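Local coordinates for leucine aminopeptidase 2, chloroplastic (Streptomyces sp. BC16019, PDB 5LHJ), which is an M17-family metalloaminopeptidase of bottromycin maturation that probably removes unsubstituted N-terminal amino acids from peptides, at residues Pro238-Leu243 against Arg308-Leu313; Val353-Ser358 against Gln449-Ala454; Asp366-Val371 against Val456-Leu461. All blocks are in the same frame, centred on the assembly; numbering follows the deposited sequence.

Contact 1 of 3, residues Pro238-Leu243 against Arg308-Leu313; sequences PRYVEL and RGHLPL
Glu242 and His310 meet on the polar, tightly packed face of this antiparallel strand pair, where a buried carboxylate is held by several donors. His310 ND1 donates to Glu242 OE2 at 3.1 Å, with the oxygen near the imidazole plane. Tyr240, two residues before Glu242 and so on the same face, adds a shorter bond, its OH donating to Glu242 OE2 at 2.6 Å. The two donors come from opposite faces of the carboxylate, which fixes its rotation, and Arg356 supplies a salt bridge to the same OE2. Glutamate suits the place because its chain, extended beyond CG, lifts the charge off the sheet to where these partners gather. The tyrosine OH reaches OE2 because CG lies anti to its backbone N (chi1 177°), which lays the ring over the neighbouring strand with Pro312 CA at its edge. On the other face, beyond Arg239, valine and leucines pack: Val241 CG2 lies 4.1 Å from Leu313 CD1, while Gly309 adds no side chain beside Leu243. Between the two faces the backbone ladder runs through paired bonds at Arg239–Leu313, Val241–Leu311 and Leu243–Gly309; the shortest joins Gly309 N to Leu243 O at 2.6 Å.

The looser, partly exposed side is that of the two arginines and Pro238. Glu242 OE1 lies 3.6 Å from Arg308 NH1 but well out of the guanidinium plane, so no N-H points at it and the attraction is one of charge; Arg308 NE bonds instead to Thr244 OG1. At the far end Arg239 bends back so that NH1 reaches Pro238 O at 3.0 Å. Strands 210-214 and 255-263 flank the pair within the sheet; helices 193-207 and 286-301 cover the valine and leucine face, and helix 345-358 packs on the face of Tyr240, His310 and Pro312.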
loop_
_atom_site.group_PDB
_atom_site.type_symbol
_atom_site.label_atom_id
_atom_site.label_comp_id
_atom_site.label_asym_id
_atom_site.label_seq_id
_atom_site.Cartn_x
_atom_site.Cartn_y
_atom_site.Cartn_z
ATOM N N PRO A 238 -3.820 8.768 -33.441
ATOM C CA PRO A 238 -3.229 10.064 -33.107
ATOM C C PRO A 238 -3.350 11.066 -34.259
ATOM O O PRO A 238 -3.718 10.690 -35.385
ATOM C CB PRO A 238 -1.765 9.718 -32.828
ATOM C CG PRO A 238 -1.505 8.520 -33.691
ATOM C CD PRO A 238 -2.792 7.740 -33.689
ATOM N N ARG A 239 -3.111 12.332 -33.935
ATOM C CA ARG A 239 -3.128 13.440 -34.898
ATOM C C ARG A 239 -1.958 14.342 -34.581
ATOM O O ARG A 239 -1.503 14.412 -33.431
ATOM C CB ARG A 239 -4.432 14.249 -34.787
ATOM C CG ARG A 239 -5.704 13.503 -35.174
ATOM C CD ARG A 239 -5.785 13.316 -36.685
ATOM N NE ARG A 239 -7.008 12.653 -37.163
ATOM C CZ ARG A 239 -7.156 11.348 -37.389
ATOM N NH1 ARG A 239 -6.172 10.474 -37.143
ATOM N NH2 ARG A 239 -8.305 10.899 -37.889
ATOM N N TYR A 240 -1.479 15.056 -35.591
ATOM C CA TYR A 240 -0.527 16.135 -35.374
ATOM C C TYR A 240 -1.014 17.351 -36.136
ATOM O O TYR A 240 -1.325 17.240 -37.334
ATOM C CB TYR A 240 0.867 15.731 -35.844
ATOM C CG TYR A 240 1.886 16.812 -35.707
ATOM C CD1 TYR A 240 2.308 17.245 -34.448
ATOM C CD2 TYR A 240 2.442 17.415 -36.834
ATOM C CE1 TYR A 240 3.248 18.261 -34.318
ATOM C CE2 TYR A 240 3.388 18.420 -36.719
ATOM C CZ TYR A 240 3.795 18.840 -35.464
ATOM O OH TYR A 240 4.740 19.834 -35.354
ATOM N N VAL A 241 -1.075 18.492 -35.449
ATOM C CA VAL A 241 -1.616 19.729 -36.034
ATOM C C VAL A 241 -0.584 20.850 -35.938
ATOM O O VAL A 241 0.031 21.064 -34.884
ATOM C CB VAL A 241 -2.944 20.164 -35.363
ATOM C CG1 VAL A 241 -3.545 21.378 -36.084
ATOM C CG2 VAL A 241 -3.938 19.016 -35.378
ATOM N N GLU A 242 -0.403 21.574 -37.042
ATOM C CA GLU A 242 0.403 22.792 -37.036
ATOM C C GLU A 242 -0.499 23.967 -37.394
ATOM O O GLU A 242 -1.273 23.902 -38.357
ATOM C CB GLU A 242 1.627 22.679 -37.958
ATOM C CG GLU A 242 2.747 21.888 -37.290
ATOM C CD GLU A 242 3.994 21.672 -38.131
ATOM O OE1 GLU A 242 3.958 21.874 -39.366
ATOM O OE2 GLU A 242 5.022 21.267 -37.546
ATOM N N LEU A 243 -0.394 25.018 -36.592
ATOM C CA LEU A 243 -1.341 26.134 -36.589
ATOM C C LEU A 243 -0.474 27.377 -36.613
ATOM O O LEU A 243 0.296 27.580 -35.678
ATOM C CB LEU A 243 -2.200 26.043 -35.310
ATOM C CG LEU A 243 -3.318 27.040 -35.026
ATOM C CD1 LEU A 243 -4.416 26.883 -36.056
ATOM C CD2 LEU A 243 -3.900 26.849 -33.634
ATOM N N ARG A 308 4.071 29.925 -34.671
ATOM C CA ARG A 308 3.661 28.605 -35.117
ATOM C C ARG A 308 3.376 27.700 -33.919
ATOM O O ARG A 308 4.247 27.523 -33.074
ATOM C CB ARG A 308 4.765 28.007 -35.976
ATOM C CG ARG A 308 4.678 26.507 -36.218
ATOM C CD ARG A 308 3.626 26.049 -37.206
ATOM N NE ARG A 308 3.927 26.508 -38.574
ATOM C CZ ARG A 308 4.864 26.009 -39.378
ATOM N NH1 ARG A 308 5.663 25.015 -38.980
ATOM N NH2 ARG A 308 5.016 26.531 -40.601
ATOM N N GLY A 309 2.193 27.095 -33.896
ATOM C CA GLY A 309 1.827 26.063 -32.924
ATOM C C GLY A 309 2.069 24.667 -33.474
ATOM O O GLY A 309 1.807 24.414 -34.659
ATOM N N HIS A 310 2.572 23.774 -32.625
ATOM C CA HIS A 310 2.904 22.395 -32.973
ATOM C C HIS A 310 2.229 21.520 -31.921
ATOM O O HIS A 310 2.562 21.623 -30.732
ATOM C CB HIS A 310 4.422 22.166 -32.926
ATOM C CG HIS A 310 5.233 23.169 -33.693
ATOM N ND1 HIS A 310 5.691 22.933 -34.971
ATOM C CD2 HIS A 310 5.716 24.382 -33.342
ATOM C CE1 HIS A 310 6.404 23.966 -35.382
ATOM N NE2 HIS A 310 6.444 24.854 -34.407
ATOM N N LEU A 311 1.263 20.702 -32.343
ATOM C CA LEU A 311 0.302 20.068 -31.424
ATOM C C LEU A 311 0.143 18.554 -31.668
ATOM O O LEU A 311 -0.677 18.131 -32.482
ATOM C CB LEU A 311 -1.061 20.766 -31.531
ATOM C CG LEU A 311 -0.998 22.286 -31.266
ATOM C CD1 LEU A 311 -2.082 23.040 -31.992
ATOM C CD2 LEU A 311 -0.991 22.577 -29.774
ATOM N N PRO A 312 0.925 17.725 -30.948
ATOM C CA PRO A 312 0.735 16.272 -30.995
ATOM C C PRO A 312 -0.426 15.829 -30.104
ATOM O O PRO A 312 -0.462 16.179 -28.907
ATOM C CB PRO A 312 2.068 15.738 -30.475
ATOM C CG PRO A 312 2.542 16.790 -29.519
ATOM C CD PRO A 312 2.068 18.102 -30.094
ATOM N N LEU A 313 -1.356 15.073 -30.688
ATOM C CA LEU A 313 -2.602 14.671 -30.036
ATOM C C LEU A 313 -2.722 13.151 -30.018
ATOM O O LEU A 313 -2.593 12.513 -31.054
ATOM C CB LEU A 313 -3.802 15.277 -30.777
ATOM C CG LEU A 313 -3.725 16.743 -31.203
ATOM C CD1 LEU A 313 -5.023 17.157 -31.884
ATOM C CD2 LEU A 313 -3.481 17.666 -30.027
#

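Contact 2 of 3, residues Val353-Ser358 against Gln449-Ala454; sequences VLVRAS and QDFVAA
Ser358 and Ala453 form the polar centre of this contact between a helix and a loop. Ala453 N donates to Ser358 OG at 2.9 Å along a nearly straight line, the N-H...O angle being 170°. The hydroxyl donates its own hydrogen bond back to the helix, from Ser358 OG to Leu354 O at 2.7 Å. Serine fits here because chi1 65° sets OG between the backbone N and the carbonyl carbon, within reach of the carbonyl one turn earlier as well as of the loop. Leu354 O thus accepts twice, from the hydroxyl and from Ser358 N on the opposite face of its plane. Around this pair of bonds the packing is apolar. Val355 CG2 touches the edge of the Phe451 ring, 3.8 Å from CD1, and Leu354 CB faces Phe451 CB at 4.1 Å. Further along, Leu354 CD2 meets Val452 CG2 at 4.3 Å, while the small Ala453 lets its CB come within 3.3 Å of Ser358 O.

A second shell sets the loop in place. Gln449 to Val452 form a type I beta turn, which brings Phe451 and Val452 up to the helix, and Asp450 anchors the turn through salt bridges to Arg421 and Arg431. His331 packs edge-to-face with the Phe451 ring, which also meets Phe447. The turn lies between helix 440-449 and strand 458-462, whereas Leu354 and Val353 on helix 345-358 rest on Val259 of strand 255-263, so the loop lies against the side of a helix that covers the sheet.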
loop_
_atom_site.group_PDB
_atom_site.type_symbol
_atom_site.label_atom_id
_atom_site.label_comp_id
_atom_site.label_asym_id
_atom_site.label_seq_id
_atom_site.Cartn_x
_atom_site.Cartn_y
_atom_site.Cartn_z
ATOM N N VAL A 353 8.586 16.269 -31.840
ATOM C CA VAL A 353 8.001 17.555 -32.223
ATOM C C VAL A 353 8.997 18.695 -31.961
ATOM O O VAL A 353 9.100 19.621 -32.757
ATOM C CB VAL A 353 6.653 17.805 -31.516
ATOM C CG1 VAL A 353 6.074 19.158 -31.912
ATOM C CG2 VAL A 353 5.683 16.671 -31.838
ATOM N N LEU A 354 9.754 18.620 -30.866
ATOM C CA LEU A 354 10.816 19.608 -30.610
ATOM C C LEU A 354 11.923 19.562 -31.666
ATOM O O LEU A 354 12.455 20.610 -32.055
ATOM C CB LEU A 354 11.406 19.423 -29.207
ATOM C CG LEU A 354 10.497 19.849 -28.058
ATOM C CD1 LEU A 354 11.041 19.328 -26.735
ATOM C CD2 LEU A 354 10.339 21.363 -28.007
ATOM N N VAL A 355 12.241 18.363 -32.155
ATOM C CA VAL A 355 13.210 18.220 -33.261
ATOM C C VAL A 355 12.648 18.957 -34.486
ATOM O O VAL A 355 13.315 19.809 -35.071
ATOM C CB VAL A 355 13.519 16.741 -33.609
ATOM C CG1 VAL A 355 14.434 16.640 -34.829
ATOM C CG2 VAL A 355 14.155 16.009 -32.420
ATOM N N ARG A 356 11.412 18.640 -34.844
ATOM C CA ARG A 356 10.772 19.240 -36.006
ATOM C C ARG A 356 10.667 20.765 -35.858
ATOM O O ARG A 356 10.952 21.512 -36.811
ATOM C CB ARG A 356 9.389 18.621 -36.237
ATOM C CG ARG A 356 8.681 19.121 -37.496
ATOM C CD ARG A 356 7.294 18.534 -37.666
ATOM N NE ARG A 356 6.553 19.247 -38.705
ATOM C CZ ARG A 356 6.688 19.068 -40.019
ATOM N NH1 ARG A 356 7.551 18.181 -40.527
ATOM N NH2 ARG A 356 5.944 19.803 -40.856
ATOM N N ALA A 357 10.248 21.226 -34.687
ATOM C CA ALA A 357 10.034 22.660 -34.455
ATOM C C ALA A 357 11.315 23.498 -34.457
ATOM O O ALA A 357 11.259 24.682 -34.790
ATOM C CB ALA A 357 9.273 22.895 -33.162
ATOM N N SER A 358 12.453 22.898 -34.093
ATOM C CA SER A 358 13.716 23.631 -33.977
ATOM C C SER A 358 14.693 23.364 -35.136
ATOM O O SER A 358 15.830 23.852 -35.110
ATOM C CB SER A 358 14.372 23.286 -32.644
ATOM O OG SER A 358 14.750 21.923 -32.599
ATOM N N GLN A 449 15.281 18.946 -23.360
ATOM C CA GLN A 449 16.380 19.790 -23.821
ATOM C C GLN A 449 17.223 19.107 -24.908
ATOM O O GLN A 449 17.667 19.784 -25.835
ATOM C CB GLN A 449 17.270 20.211 -22.654
ATOM C CG GLN A 449 18.323 21.253 -23.020
ATOM C CD GLN A 449 19.129 21.717 -21.818
ATOM O OE1 GLN A 449 19.274 20.993 -20.833
ATOM N NE2 GLN A 449 19.668 22.933 -21.902
ATOM N N ASP A 450 17.415 17.788 -24.785
ATOM C CA ASP A 450 18.196 16.976 -25.748
ATOM C C ASP A 450 17.685 17.133 -27.199
ATOM O O ASP A 450 18.440 16.955 -28.159
ATOM C CB ASP A 450 18.082 15.459 -25.449
ATOM C CG ASP A 450 18.779 14.988 -24.161
ATOM O OD1 ASP A 450 19.592 15.690 -23.529
ATOM O OD2 ASP A 450 18.475 13.821 -23.782
ATOM N N PHE A 451 16.398 17.421 -27.363
ATOM C CA PHE A 451 15.772 17.415 -28.687
ATOM C C PHE A 451 15.678 18.791 -29.338
ATOM O O PHE A 451 15.224 18.892 -30.466
ATOM C CB PHE A 451 14.399 16.762 -28.574
ATOM C CG PHE A 451 14.480 15.338 -28.142
ATOM C CD1 PHE A 451 14.774 14.341 -29.062
ATOM C CD2 PHE A 451 14.324 14.987 -26.805
ATOM C CE1 PHE A 451 14.869 13.010 -28.662
ATOM C CE2 PHE A 451 14.438 13.665 -26.396
ATOM C CZ PHE A 451 14.699 12.674 -27.324
ATOM N N VAL A 452 16.093 19.835 -28.632
ATOM C CA VAL A 452 16.050 21.193 -29.171
ATOM C C VAL A 452 17.372 21.429 -29.875
ATOM O O VAL A 452 18.435 21.310 -29.265
ATOM C CB VAL A 452 15.830 22.250 -28.075
ATOM C CG1 VAL A 452 15.726 23.643 -28.683
ATOM C CG2 VAL A 452 14.563 21.937 -27.294
ATOM N N ALA A 453 17.301 21.763 -31.159
ATOM C CA ALA A 453 18.499 21.926 -31.979
ATOM C C ALA A 453 19.465 22.943 -31.394
ATOM O O ALA A 453 19.054 23.952 -30.830
ATOM C CB ALA A 453 18.134 22.320 -33.401
ATOM N N ALA A 454 20.754 22.652 -31.551
ATOM C CA ALA A 454 21.839 23.484 -31.024
ATOM C C ALA A 454 21.655 24.942 -31.404
ATOM O O ALA A 454 21.343 25.252 -32.553
ATOM C CB ALA A 454 23.183 22.978 -31.556
#

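Contact 3 of 3, residues Asp366-Val371 against Val456-Leu461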
loop_
_atom_site.group_PDB
_atom_site.type_symbol
_atom_site.label_atom_id
_atom_site.label_comp_id
_atom_site.label_asym_id
_atom_site.label_seq_id
_atom_site.Cartn_x
_atom_site.Cartn_y
_atom_site.Cartn_z
ATOM N N ASP A 366 13.051 31.420 -34.240
ATOM C CA ASP A 366 14.067 32.090 -33.457
ATOM C C ASP A 366 14.045 31.599 -32.014
ATOM O O ASP A 366 15.046 31.741 -31.324
ATOM C CB ASP A 366 13.846 33.609 -33.451
ATOM C CG ASP A 366 14.023 34.233 -34.822
ATOM O OD1 ASP A 366 15.182 34.350 -35.273
ATOM O OD2 ASP A 366 13.001 34.613 -35.439
ATOM N N LEU A 367 12.901 31.063 -31.567
ATOM C CA LEU A 367 12.688 30.661 -30.174
ATOM C C LEU A 367 11.622 29.565 -30.151
ATOM O O LEU A 367 10.679 29.626 -30.928
ATOM C CB LEU A 367 12.201 31.867 -29.348
ATOM C CG LEU A 367 11.379 31.592 -28.074
ATOM C CD1 LEU A 367 12.279 31.047 -26.981
ATOM C CD2 LEU A 367 10.639 32.806 -27.567
ATOM N N VAL A 368 11.771 28.578 -29.271
ATOM C CA VAL A 368 10.738 27.546 -29.088
ATOM C C VAL A 368 10.316 27.481 -27.624
ATOM O O VAL A 368 11.165 27.382 -26.748
ATOM C CB VAL A 368 11.235 26.160 -29.550
ATOM C CG1 VAL A 368 10.189 25.074 -29.284
ATOM C CG2 VAL A 368 11.589 26.209 -31.031
ATOM N N VAL A 369 9.011 27.520 -27.366
ATOM C CA VAL A 369 8.474 27.393 -26.007
ATOM C C VAL A 369 7.531 26.196 -25.990
ATOM O O VAL A 369 6.614 26.141 -26.792
ATOM C CB VAL A 369 7.718 28.656 -25.554
ATOM C CG1 VAL A 369 7.076 28.455 -24.170
ATOM C CG2 VAL A 369 8.651 29.860 -25.540
ATOM N N ASP A 370 7.766 25.232 -25.097
ATOM C CA ASP A 370 6.818 24.130 -24.931
ATOM C C ASP A 370 6.016 24.304 -23.650
ATOM O O ASP A 370 6.509 24.869 -22.669
ATOM C CB ASP A 370 7.485 22.759 -25.027
ATOM C CG ASP A 370 8.174 22.346 -23.768
ATOM O OD1 ASP A 370 7.477 21.943 -22.789
ATOM O OD2 ASP A 370 9.416 22.376 -23.758
ATOM N N VAL A 371 4.766 23.843 -23.703
ATOM C CA VAL A 371 3.835 23.909 -22.585
ATOM C C VAL A 371 3.216 22.532 -22.435
ATOM O O VAL A 371 2.681 21.976 -23.405
ATOM C CB VAL A 371 2.704 24.944 -22.835
ATOM C CG1 VAL A 371 1.860 25.129 -21.582
ATOM C CG2 VAL A 371 3.274 26.283 -23.282
ATOM N N VAL A 456 19.265 27.143 -30.523
ATOM C CA VAL A 456 17.903 27.695 -30.539
ATOM C C VAL A 456 17.451 27.974 -29.098
ATOM O O VAL A 456 17.405 27.036 -28.289
ATOM C CB VAL A 456 16.907 26.720 -31.214
ATOM C CG1 VAL A 456 15.496 27.278 -31.186
ATOM C CG2 VAL A 456 17.337 26.423 -32.654
ATOM N N PRO A 457 17.129 29.249 -28.763
ATOM C CA PRO A 457 16.611 29.551 -27.426
ATOM C C PRO A 457 15.309 28.814 -27.155
ATOM O O PRO A 457 14.458 28.705 -28.046
ATOM C CB PRO A 457 16.384 31.064 -27.448
ATOM C CG PRO A 457 17.287 31.570 -28.506
ATOM C CD PRO A 457 17.407 30.480 -29.529
ATOM N N TRP A 458 15.167 28.309 -25.934
ATOM C CA TRP A 458 14.054 27.436 -25.593
ATOM C C TRP A 458 13.645 27.608 -24.146
ATOM O O TRP A 458 14.493 27.823 -23.274
ATOM C CB TRP A 458 14.453 25.982 -25.883
ATOM C CG TRP A 458 13.656 24.900 -25.201
ATOM C CD1 TRP A 458 12.422 24.414 -25.564
ATOM C CD2 TRP A 458 14.063 24.148 -24.057
ATOM N NE1 TRP A 458 12.035 23.414 -24.693
ATOM C CE2 TRP A 458 13.034 23.229 -23.766
ATOM C CE3 TRP A 458 15.201 24.169 -23.238
ATOM C CZ2 TRP A 458 13.117 22.336 -22.697
ATOM C CZ3 TRP A 458 15.275 23.273 -22.160
ATOM C CH2 TRP A 458 14.240 22.384 -21.905
ATOM N N ALA A 459 12.336 27.527 -23.911
ATOM C CA ALA A 459 11.777 27.458 -22.571
ATOM C C ALA A 459 10.722 26.359 -22.505
ATOM O O ALA A 459 10.033 26.076 -23.489
ATOM C CB ALA A 459 11.168 28.800 -22.157
ATOM N N HIS A 460 10.598 25.764 -21.320
ATOM C CA HIS A 460 9.664 24.671 -21.051
ATOM C C HIS A 460 8.813 25.054 -19.840
ATOM O O HIS A 460 9.354 25.416 -18.780
ATOM C CB HIS A 460 10.472 23.392 -20.812
ATOM C CG HIS A 460 9.748 22.312 -20.061
ATOM N ND1 HIS A 460 8.566 21.754 -20.498
ATOM C CD2 HIS A 460 10.068 21.666 -18.916
ATOM C CE1 HIS A 460 8.172 20.830 -19.641
ATOM N NE2 HIS A 460 9.078 20.743 -18.680
ATOM N N LEU A 461 7.490 24.991 -20.011
ATOM C CA LEU A 461 6.541 25.281 -18.935
ATOM C C LEU A 461 5.838 23.990 -18.526
ATOM O O LEU A 461 5.111 23.416 -19.327
ATOM C CB LEU A 461 5.495 26.295 -19.398
ATOM C CG LEU A 461 5.952 27.642 -19.945
ATOM C CD1 LEU A 461 4.765 28.594 -20.129
ATOM C CD2 LEU A 461 6.956 28.273 -19.035
#
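The parallel strand pair 367-371 and 458-461 belongs to the mixed sheet of the catalytic domain, and a buried Asp370 on one strand gathers two aromatic N-H groups from the other. His460 ND1 donates to Asp370 OD1 at a short 2.5 Å, using the syn lone pair of OD1, with the oxygen lying at the edge of the imidazole ring. Trp458 NE1 donates to Asp370 OD2 at 3.0 Å, meeting that oxygen nearly along its C-O axis. One carboxylate can serve both because Asp370 CG sits between its backbone N and carbonyl carbon (chi1 80°), swinging the group across to the neighbouring strand. Its plane is turned only about 30° from either ring, and each oxygen takes a different donor. Aspartate is short enough to keep this charge close to the sheet, where Leu448 of helix 440-449 packs on Asp370 and His460.

As in the parallel part of an alpha/beta sheet, the backbone bonds here alternate in direction: Val368 N to Pro457 O, Ala459 N to Val368 O, Asp370 N to Ala459 O and Leu461 N to Asp370 O. On the reverse face the paired residues are apolar: Val369, Val371, Ala459 and Leu461. Val369 CG2 lies 4.3 Å from Ala459 CB, and the Val371 and Leu461 side chains lie side by side, CG2 of Val371 4.2 Å from CD1 of Leu461; beta-branched valines and a small alanine suit strands covered by helices, and Leu396 of helix 394-407 touches Ala459. At the start of the pair Leu367 CD1 approaches Pro457 O at 3.4 Å, and Val368 CG2 meets Val456 CG1 at 4.1 Å. On the far side of strand 367-372, Val369 and Val371 bond through their backbones to strand 255-263.

Overall arrangement
Contacts 1 and 3 are strand pairs of one sheet, with strand 255-263 between them; their centres are 16 Å apart and they do not touch. Contact 2 bridges them. Its helix packs Val353 CG1 on His310 CB of contact 1 at 3.6 Å, and Leu354 CD2 on Val368 CG1 of contact 3 at 3.9 Å, while its loop sets Val452 CG2 3.7 Å from Trp458 CD1. Each can be placed against Lys261, a manganese ligand on strand 255-263: side chain to side chain, Pro312 is about 6 Å from it, Asp370 about 7 Å and Leu354 about 10 Å. No manganese is bound to this chain in the model.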